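Deoxyhypusine synthase, putative (Entamoeba histolytica, PDB 7L9R) probably acts as a deoxyhypusine synthase, using NAD and spermidine to begin the conversion of one lysine of eIF5A into hypusine. Local coordinates at residues L84-I89 / R347-I352; L102-F106 / A330-P335; I118-A122 / G270-K274. One frame throughout, in Å; residues are numbered along the deposited sequence. Where two conformers were deposited one is given.

Interaction 1 (L84-I89 / R347-I352); sequences LKRCTI and RFDGKI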
loop_
_atom_site.group_PDB
_atom_site.type_symbol
_atom_site.label_atom_id
_atom_site.label_comp_id
_atom_site.label_asym_id
_atom_site.label_seq_id
_atom_site.Cartn_x
_atom_site.Cartn_y
_atom_site.Cartn_z
ATOM N N LEU B 84 -28.063 -15.744 -27.486
ATOM C CA LEU B 84 -26.962 -15.281 -28.319
ATOM C C LEU B 84 -25.717 -16.086 -27.978
ATOM O O LEU B 84 -25.300 -16.133 -26.816
ATOM C CB LEU B 84 -26.719 -13.790 -28.107
ATOM C CG LEU B 84 -27.828 -12.863 -28.602
ATOM C CD1 LEU B 84 -27.417 -11.411 -28.425
ATOM C CD2 LEU B 84 -28.149 -13.162 -30.057
ATOM N N LYS B 85 -25.132 -16.734 -28.984
ATOM C CA LYS B 85 -23.978 -17.602 -28.764
ATOM C C LYS B 85 -22.708 -16.764 -28.868
ATOM O O LYS B 85 -21.988 -16.773 -29.867
ATOM C CB LYS B 85 -23.992 -18.763 -29.747
ATOM C CG LYS B 85 -25.255 -19.609 -29.667
ATOM C CD LYS B 85 -25.561 -19.993 -28.235
ATOM C CE LYS B 85 -26.687 -21.015 -28.146
ATOM N NZ LYS B 85 -27.974 -20.510 -28.699
ATOM N N ARG B 86 -22.440 -16.022 -27.797
ATOM C CA ARG B 86 -21.272 -15.157 -27.715
ATOM C C ARG B 86 -20.919 -14.956 -26.246
ATOM O O ARG B 86 -21.562 -15.506 -25.347
ATOM C CB ARG B 86 -21.524 -13.817 -28.406
ATOM C CG ARG B 86 -22.566 -12.970 -27.705
ATOM C CD ARG B 86 -22.751 -11.655 -28.420
ATOM N NE ARG B 86 -23.585 -10.740 -27.655
ATOM C CZ ARG B 86 -23.752 -9.458 -27.951
ATOM N NH1 ARG B 86 -23.157 -8.911 -28.999
ATOM N NH2 ARG B 86 -24.523 -8.707 -27.170
ATOM N N CYS B 87 -19.889 -14.153 -26.010
ATOM C CA CYS B 87 -19.420 -13.864 -24.663
ATOM C C CYS B 87 -20.235 -12.713 -24.083
ATOM O O CYS B 87 -20.326 -11.644 -24.693
ATOM C CB CYS B 87 -17.932 -13.519 -24.683
ATOM S SG CYS B 87 -17.211 -13.220 -23.054
ATOM N N THR B 88 -20.835 -12.938 -22.915
ATOM C CA THR B 88 -21.466 -11.866 -22.155
ATOM C C THR B 88 -20.377 -11.081 -21.432
ATOM O O THR B 88 -19.443 -11.672 -20.883
ATOM C CB THR B 88 -22.481 -12.428 -21.154
ATOM O OG1 THR B 88 -23.489 -13.178 -21.847
ATOM C CG2 THR B 88 -23.155 -11.301 -20.393
ATOM N N ILE B 89 -20.462 -9.755 -21.473
ATOM C CA ILE B 89 -19.393 -8.892 -20.981
ATOM C C ILE B 89 -19.921 -8.008 -19.859
ATOM O O ILE B 89 -20.887 -7.260 -20.050
ATOM C CB ILE B 89 -18.784 -8.044 -22.111
ATOM C CG1 ILE B 89 -18.257 -8.962 -23.219
ATOM C CG2 ILE B 89 -17.687 -7.145 -21.569
ATOM C CD1 ILE B 89 -17.533 -8.244 -24.324
ATOM N N ARG B 347 -17.536 -6.512 -32.442
ATOM C CA ARG B 347 -18.046 -7.492 -31.490
ATOM C C ARG B 347 -18.920 -8.514 -32.204
ATOM O O ARG B 347 -19.813 -8.150 -32.977
ATOM C CB ARG B 347 -18.838 -6.813 -30.371
ATOM C CG ARG B 347 -19.326 -7.798 -29.326
ATOM C CD ARG B 347 -20.061 -7.153 -28.157
ATOM N NE ARG B 347 -20.461 -8.188 -27.210
ATOM C CZ ARG B 347 -21.359 -8.042 -26.246
ATOM N NH1 ARG B 347 -21.968 -6.888 -26.031
ATOM N NH2 ARG B 347 -21.680 -9.094 -25.500
ATOM N N PHE B 348 -18.647 -9.793 -31.957
ATOM C CA PHE B 348 -19.450 -10.857 -32.539
ATOM C C PHE B 348 -20.900 -10.722 -32.093
ATOM O O PHE B 348 -21.184 -10.490 -30.913
ATOM C CB PHE B 348 -18.890 -12.222 -32.139
ATOM C CG PHE B 348 -19.582 -13.382 -32.800
ATOM C CD1 PHE B 348 -19.683 -13.449 -34.183
ATOM C CD2 PHE B 348 -20.120 -14.413 -32.041
ATOM C CE1 PHE B 348 -20.316 -14.523 -34.800
ATOM C CE2 PHE B 348 -20.751 -15.486 -32.645
ATOM C CZ PHE B 348 -20.853 -15.542 -34.028
ATOM N N ASP B 349 -21.822 -10.869 -33.045
ATOM C CA ASP B 349 -23.228 -10.648 -32.735
ATOM C C ASP B 349 -23.900 -11.861 -32.109
ATOM O O ASP B 349 -25.034 -11.741 -31.633
ATOM C CB ASP B 349 -23.996 -10.213 -33.989
ATOM C CG ASP B 349 -24.006 -11.269 -35.077
ATOM O OD1 ASP B 349 -23.371 -12.331 -34.909
ATOM O OD2 ASP B 349 -24.671 -11.036 -36.107
ATOM N N GLY B 350 -23.236 -13.014 -32.091
ATOM C CA GLY B 350 -23.793 -14.194 -31.472
ATOM C C GLY B 350 -24.813 -14.932 -32.306
ATOM O O GLY B 350 -25.333 -15.958 -31.847
ATOM N N LYS B 351 -25.120 -14.447 -33.510
ATOM C CA LYS B 351 -26.080 -15.096 -34.394
ATOM C C LYS B 351 -25.342 -16.159 -35.204
ATOM O O LYS B 351 -24.498 -15.839 -36.047
ATOM C CB LYS B 351 -26.759 -14.068 -35.297
ATOM N N ILE B 352 -25.663 -17.422 -34.948
ATOM C CA ILE B 352 -24.987 -18.533 -35.598
ATOM C C ILE B 352 -25.959 -19.283 -36.491
ATOM O O ILE B 352 -25.551 -20.054 -37.361
ATOM C CB ILE B 352 -24.371 -19.490 -34.571
ATOM C CG1 ILE B 352 -25.465 -20.039 -33.649
ATOM C CG2 ILE B 352 -23.292 -18.780 -33.763
ATOM C CD1 ILE B 352 -25.134 -21.388 -33.036
ATOM O OXT ILE B 352 -27.174 -19.148 -36.345
#
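A stack of two guanidinium groups, R86 on R347, is the centre of a partly buried contact between the C-terminal tail and the residues that lead into strand 87-93. The two planes are 6° apart and their centres 3.2 Å, while the side chains cross at about a right angle. R347 runs out extended, its CG anti to the backbone N (chi1 -177°), which carries its guanidinium against that of R86. The like charges are probably eased by acceptors at the guanidinium edges. R86 NH1 gives a nearly straight hydrogen bond (174°) to F348 O, which lies in the guanidinium plane; R347 NH2 gives another to C87 O at 3.0 Å. D116 probably offsets much of the charge, through a salt bridge to R347 and a long, weak ion pair with R86. I89 CD1 lies over the other face of R347, offset toward the rim. The strand that starts here belongs to the parallel sheet of this Rossmann-like domain, so the tail meets the chain where it enters the sheet. Beyond the arginines the backbones meet: K85, centre of an inverse gamma turn, sends its N-H to a lone pair of G350 O at 3.0 Å. G350 CA lies 3.8 Å from R86 CB. The F348 ring presents its edge to K85 O, CE2 3.3 Å away, and I352 CD1 packs on K85 CG at 3.8 Å.

Interaction 2 (L102-F106 / A330-P335); sequences LRDTF and ASLVFP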
loop_
_atom_site.group_PDB
_atom_site.type_symbol
_atom_site.label_atom_id
_atom_site.label_comp_id
_atom_site.label_asym_id
_atom_site.label_seq_id
_atom_site.Cartn_x
_atom_site.Cartn_y
_atom_site.Cartn_z
ATOM N N LEU B 102 -13.244 9.142 -17.557
ATOM C CA LEU B 102 -13.661 7.797 -17.937
ATOM C C LEU B 102 -15.165 7.686 -18.106
ATOM O O LEU B 102 -15.633 6.790 -18.821
ATOM C CB LEU B 102 -13.217 6.776 -16.898
ATOM C CG LEU B 102 -11.769 6.303 -16.926
ATOM C CD1 LEU B 102 -11.560 5.294 -15.793
ATOM C CD2 LEU B 102 -11.438 5.705 -18.267
ATOM N N ARG B 103 -15.925 8.559 -17.442
ATOM C CA ARG B 103 -17.375 8.589 -17.601
ATOM C C ARG B 103 -17.777 8.616 -19.070
ATOM O O ARG B 103 -18.717 7.928 -19.482
ATOM C CB ARG B 103 -17.937 9.808 -16.871
ATOM C CG ARG B 103 -19.433 9.953 -16.943
ATOM C CD ARG B 103 -19.823 10.987 -17.953
ATOM N NE ARG B 103 -21.216 11.378 -17.809
ATOM C CZ ARG B 103 -21.737 12.468 -18.351
ATOM N NH1 ARG B 103 -21.002 13.291 -19.086
ATOM N NH2 ARG B 103 -23.021 12.742 -18.148
ATOM N N ASP B 104 -17.059 9.388 -19.881
ATOM C CA ASP B 104 -17.422 9.508 -21.284
ATOM C C ASP B 104 -16.927 8.324 -22.099
ATOM O O ASP B 104 -17.573 7.937 -23.083
ATOM C CB ASP B 104 -16.904 10.844 -21.798
ATOM C CG ASP B 104 -17.341 11.990 -20.894
ATOM O OD1 ASP B 104 -18.566 12.227 -20.784
ATOM O OD2 ASP B 104 -16.475 12.628 -20.264
ATOM N N THR B 105 -15.833 7.694 -21.669
ATOM C CA THR B 105 -15.466 6.396 -22.223
ATOM C C THR B 105 -16.559 5.366 -21.954
ATOM O O THR B 105 -16.967 4.631 -22.863
ATOM C CB THR B 105 -14.122 5.943 -21.637
ATOM O OG1 THR B 105 -13.132 6.945 -21.890
ATOM C CG2 THR B 105 -13.672 4.627 -22.254
ATOM N N PHE B 106 -17.073 5.324 -20.710
ATOM C CA PHE B 106 -18.139 4.380 -20.368
ATOM C C PHE B 106 -19.395 4.658 -21.184
ATOM O O PHE B 106 -20.068 3.724 -21.640
ATOM C CB PHE B 106 -18.461 4.436 -18.866
ATOM C CG PHE B 106 -17.289 4.106 -17.964
ATOM C CD1 PHE B 106 -16.255 3.282 -18.398
ATOM C CD2 PHE B 106 -17.218 4.635 -16.680
ATOM C CE1 PHE B 106 -15.169 2.988 -17.562
ATOM C CE2 PHE B 106 -16.130 4.353 -15.833
ATOM C CZ PHE B 106 -15.106 3.527 -16.274
ATOM N N ALA B 330 -6.652 3.360 -13.899
ATOM C CA ALA B 330 -7.524 3.073 -15.037
ATOM C C ALA B 330 -7.743 4.295 -15.924
ATOM O O ALA B 330 -7.780 4.168 -17.151
ATOM C CB ALA B 330 -8.868 2.534 -14.551
ATOM N N SER B 331 -7.907 5.483 -15.335
ATOM C CA SER B 331 -8.200 6.653 -16.157
ATOM C C SER B 331 -7.062 6.983 -17.112
ATOM O O SER B 331 -7.285 7.687 -18.099
ATOM C CB SER B 331 -8.503 7.868 -15.287
ATOM O OG SER B 331 -7.332 8.635 -15.087
ATOM N N LEU B 332 -5.860 6.466 -16.860
ATOM C CA LEU B 332 -4.733 6.663 -17.759
ATOM C C LEU B 332 -4.586 5.519 -18.757
ATOM O O LEU B 332 -4.426 5.759 -19.958
ATOM C CB LEU B 332 -3.441 6.825 -16.951
ATOM N N VAL B 333 -4.651 4.275 -18.282
ATOM C CA VAL B 333 -4.395 3.135 -19.157
ATOM C C VAL B 333 -5.658 2.626 -19.847
ATOM O O VAL B 333 -5.577 2.118 -20.971
ATOM C CB VAL B 333 -3.713 1.993 -18.388
ATOM C CG1 VAL B 333 -2.376 2.452 -17.838
ATOM C CG2 VAL B 333 -4.618 1.478 -17.284
ATOM N N PHE B 334 -6.827 2.743 -19.217
ATOM C CA PHE B 334 -8.018 2.169 -19.837
ATOM C C PHE B 334 -8.387 2.834 -21.160
ATOM O O PHE B 334 -8.752 2.100 -22.096
ATOM C CB PHE B 334 -9.212 2.180 -18.871
ATOM C CG PHE B 334 -10.384 1.369 -19.362
ATOM C CD1 PHE B 334 -10.245 0.007 -19.610
ATOM C CD2 PHE B 334 -11.615 1.966 -19.592
ATOM C CE1 PHE B 334 -11.316 -0.745 -20.082
ATOM C CE2 PHE B 334 -12.687 1.224 -20.058
ATOM C CZ PHE B 334 -12.539 -0.135 -20.304
ATOM N N PRO B 335 -8.334 4.168 -21.317
ATOM C CA PRO B 335 -8.596 4.725 -22.658
ATOM C C PRO B 335 -7.622 4.203 -23.696
ATOM O O PRO B 335 -8.012 3.948 -24.843
ATOM C CB PRO B 335 -8.458 6.239 -22.446
ATOM C CG PRO B 335 -8.750 6.446 -20.996
ATOM C CD PRO B 335 -8.134 5.239 -20.321
#
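L102 and F334 reach each other through different first torsions: L102 CG is turned anti to its carbonyl carbon (chi1 -80°), whereas F334 CG stands anti to its backbone N (chi1 -169°). The result is a knob-into-hole contact between the starts of helices 102-111 and 330-339, with L102 as the knob among A330, S331, F334 and P335. The segment axes run 10.7 Å apart at their closest and their directions differ by 37°. Each methyl of the leucine has its own part of the hole. CD1 lies against the backbone of the first turn, 3.6 Å from S331 CA, and also faces the methyl of A330. L102 CD2 meets the edge of the F334 ring, 4.0 Å from F334 CD2, and the proline ring of P335, which the leucine side chain crosses at about a right angle. The two helices lie beside the parallel sheet of this Rossmann-like domain, with L268 of strand 262-268 touching A330, F334 and F106. No hydrogen bond joins the segments, and the polar group of S331 turns elsewhere, to E329 and to I49 of a second subunit, whose L40 also packs on P335. T105 CG2 completes the apolar layer 4.2 Å from F334 CE2. That same ring carbon lies in the plane of the F106 ring, at its edge, 3.9 Å from F106 CE1.

Interaction 3 (I118-A122 / G270-K274); sequences IVTTA and GGVMK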
loop_
_atom_site.group_PDB
_atom_site.type_symbol
_atom_site.label_atom_id
_atom_site.label_comp_id
_atom_site.label_asym_id
_atom_site.label_seq_id
_atom_site.Cartn_x
_atom_site.Cartn_y
_atom_site.Cartn_z
ATOM N N ILE B 118 -23.382 -3.656 -16.237
ATOM C CA ILE B 118 -22.477 -2.811 -15.473
ATOM C C ILE B 118 -22.715 -3.062 -13.990
ATOM O O ILE B 118 -23.857 -3.253 -13.557
ATOM C CB ILE B 118 -22.665 -1.322 -15.818
ATOM C CG1 ILE B 118 -22.120 -1.031 -17.216
ATOM C CG2 ILE B 118 -21.986 -0.433 -14.791
ATOM C CD1 ILE B 118 -22.282 0.411 -17.627
ATOM N N VAL B 119 -21.633 -3.110 -13.224
ATOM C CA VAL B 119 -21.689 -3.097 -11.768
ATOM C C VAL B 119 -20.894 -1.891 -11.306
ATOM O O VAL B 119 -19.780 -1.658 -11.790
ATOM C CB VAL B 119 -21.129 -4.393 -11.155
ATOM C CG1 VAL B 119 -21.274 -4.358 -9.643
ATOM C CG2 VAL B 119 -21.842 -5.610 -11.726
ATOM N N THR B 120 -21.474 -1.088 -10.422
ATOM C CA THR B 120 -20.756 0.082 -9.941
ATOM C C THR B 120 -21.105 0.324 -8.475
ATOM O O THR B 120 -21.817 -0.463 -7.844
ATOM C CB THR B 120 -21.031 1.303 -10.831
ATOM O OG1 THR B 120 -20.158 2.372 -10.445
ATOM C CG2 THR B 120 -22.480 1.751 -10.724
ATOM N N THR B 121 -20.588 1.421 -7.930
ATOM C CA THR B 121 -20.610 1.673 -6.497
ATOM C C THR B 121 -21.362 2.962 -6.189
ATOM O O THR B 121 -21.754 3.715 -7.088
ATOM C CB THR B 121 -19.186 1.770 -5.942
ATOM O OG1 THR B 121 -18.528 2.888 -6.550
ATOM C CG2 THR B 121 -18.407 0.502 -6.268
ATOM N N ALA B 122 -21.540 3.207 -4.888
ATOM C CA ALA B 122 -22.296 4.358 -4.404
ATOM C C ALA B 122 -21.704 5.669 -4.916
ATOM O O ALA B 122 -20.497 5.897 -4.825
ATOM C CB ALA B 122 -22.323 4.357 -2.875
ATOM N N GLY B 270 -10.937 -0.957 -6.992
ATOM C CA GLY B 270 -11.117 -1.937 -5.928
ATOM C C GLY B 270 -12.430 -1.722 -5.200
ATOM O O GLY B 270 -12.824 -0.583 -4.931
ATOM N N GLY B 271 -13.101 -2.824 -4.877
ATOM C CA GLY B 271 -14.330 -2.784 -4.114
ATOM C C GLY B 271 -15.611 -2.809 -4.923
ATOM O O GLY B 271 -16.677 -2.520 -4.362
ATOM N N VAL B 272 -15.550 -3.170 -6.207
ATOM C CA VAL B 272 -16.716 -3.099 -7.084
ATOM C C VAL B 272 -17.563 -4.357 -6.931
ATOM O O VAL B 272 -18.580 -4.354 -6.229
ATOM C CB VAL B 272 -16.292 -2.906 -8.552
ATOM C CG1 VAL B 272 -17.511 -2.692 -9.434
ATOM C CG2 VAL B 272 -15.337 -1.744 -8.676
ATOM N N MET B 273 -17.149 -5.440 -7.589
ATOM C CA MET B 273 -17.886 -6.696 -7.594
ATOM C C MET B 273 -16.926 -7.840 -7.292
ATOM O O MET B 273 -15.705 -7.701 -7.409
ATOM C CB MET B 273 -18.615 -6.937 -8.928
ATOM C CG MET B 273 -17.711 -7.187 -10.129
ATOM S SD MET B 273 -18.607 -7.356 -11.698
ATOM C CE MET B 273 -19.132 -9.070 -11.653
ATOM N N LYS B 274 -17.493 -8.992 -6.937
ATOM C CA LYS B 274 -16.685 -10.144 -6.565
ATOM C C LYS B 274 -16.161 -10.823 -7.826
ATOM O O LYS B 274 -16.913 -11.048 -8.779
ATOM C CB LYS B 274 -17.506 -11.124 -5.724
#
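V119 lays its two methyl groups against V272 and M273 in the loop that follows strand 262-268: CG1 touches both residues, CG2 the methionine sulfur. V119 CG1, anti to the backbone N (chi1 -177°), lies 4.1 Å from V272 CG1 and also packs on M273 CB. The other branch, V119 CG2, meets the thioether, 3.7 Å from M273 SD. The methionine side chain crosses the valine at about a right angle: chi1 (68°), with CG between N and the carbonyl carbon, and an extended chi2 carry SD to the valine, and sulfur approaches CG2 more closely than the terminal methyl does. V272 also reaches the backbone of the strand, its CG1 coming within 3.4 Å of V119 O. One step beyond T120, whose side chain points away, T121 brings its methyl to the loop, with CG2 4.0 Å from G271 O. Its hydroxyl is used elsewhere, accepting from S95 N, while T120 OG1 is bonded to F93 O. No hydrogen bond joins the two segments, which meet by van der Waals packing. G271, just before V272, has a positive phi of 96°. Such loops at the C-terminal ends of parallel strands line the cofactor side of Rossmann-type folds, and in this family NAD probably binds in that region. Strand 117-120 is flanked in the sheet by 216-218 and 87-93; the loop therefore reaches past the C-terminal end of strand 87-93, where V272 touches T94, and V272 and M273 also pack on I267 of strand 262-268.

The three contacts are spread about one parallel sheet and do not touch one another. Interactions 1 and 3 reach neighbouring strands, 87-93 and 117-120, yet their centres lie about 24 Å apart: interaction 1 is at the N-terminal entry to strand 87-93, interaction 3 at the C-terminal end of 117-120. Interaction 2 is about 16 Å from interaction 3, centre to centre, with nearest atoms about 6 Å apart; helix 102-111 leads in sequence to strand 117-120. Along the chain the contacts are nested, 3 within 2 and 2 within 1. Interaction 3 lies on the side of the sheet where NAD would be expected in a Rossmann-like fold, and interaction 2 borders a second subunit.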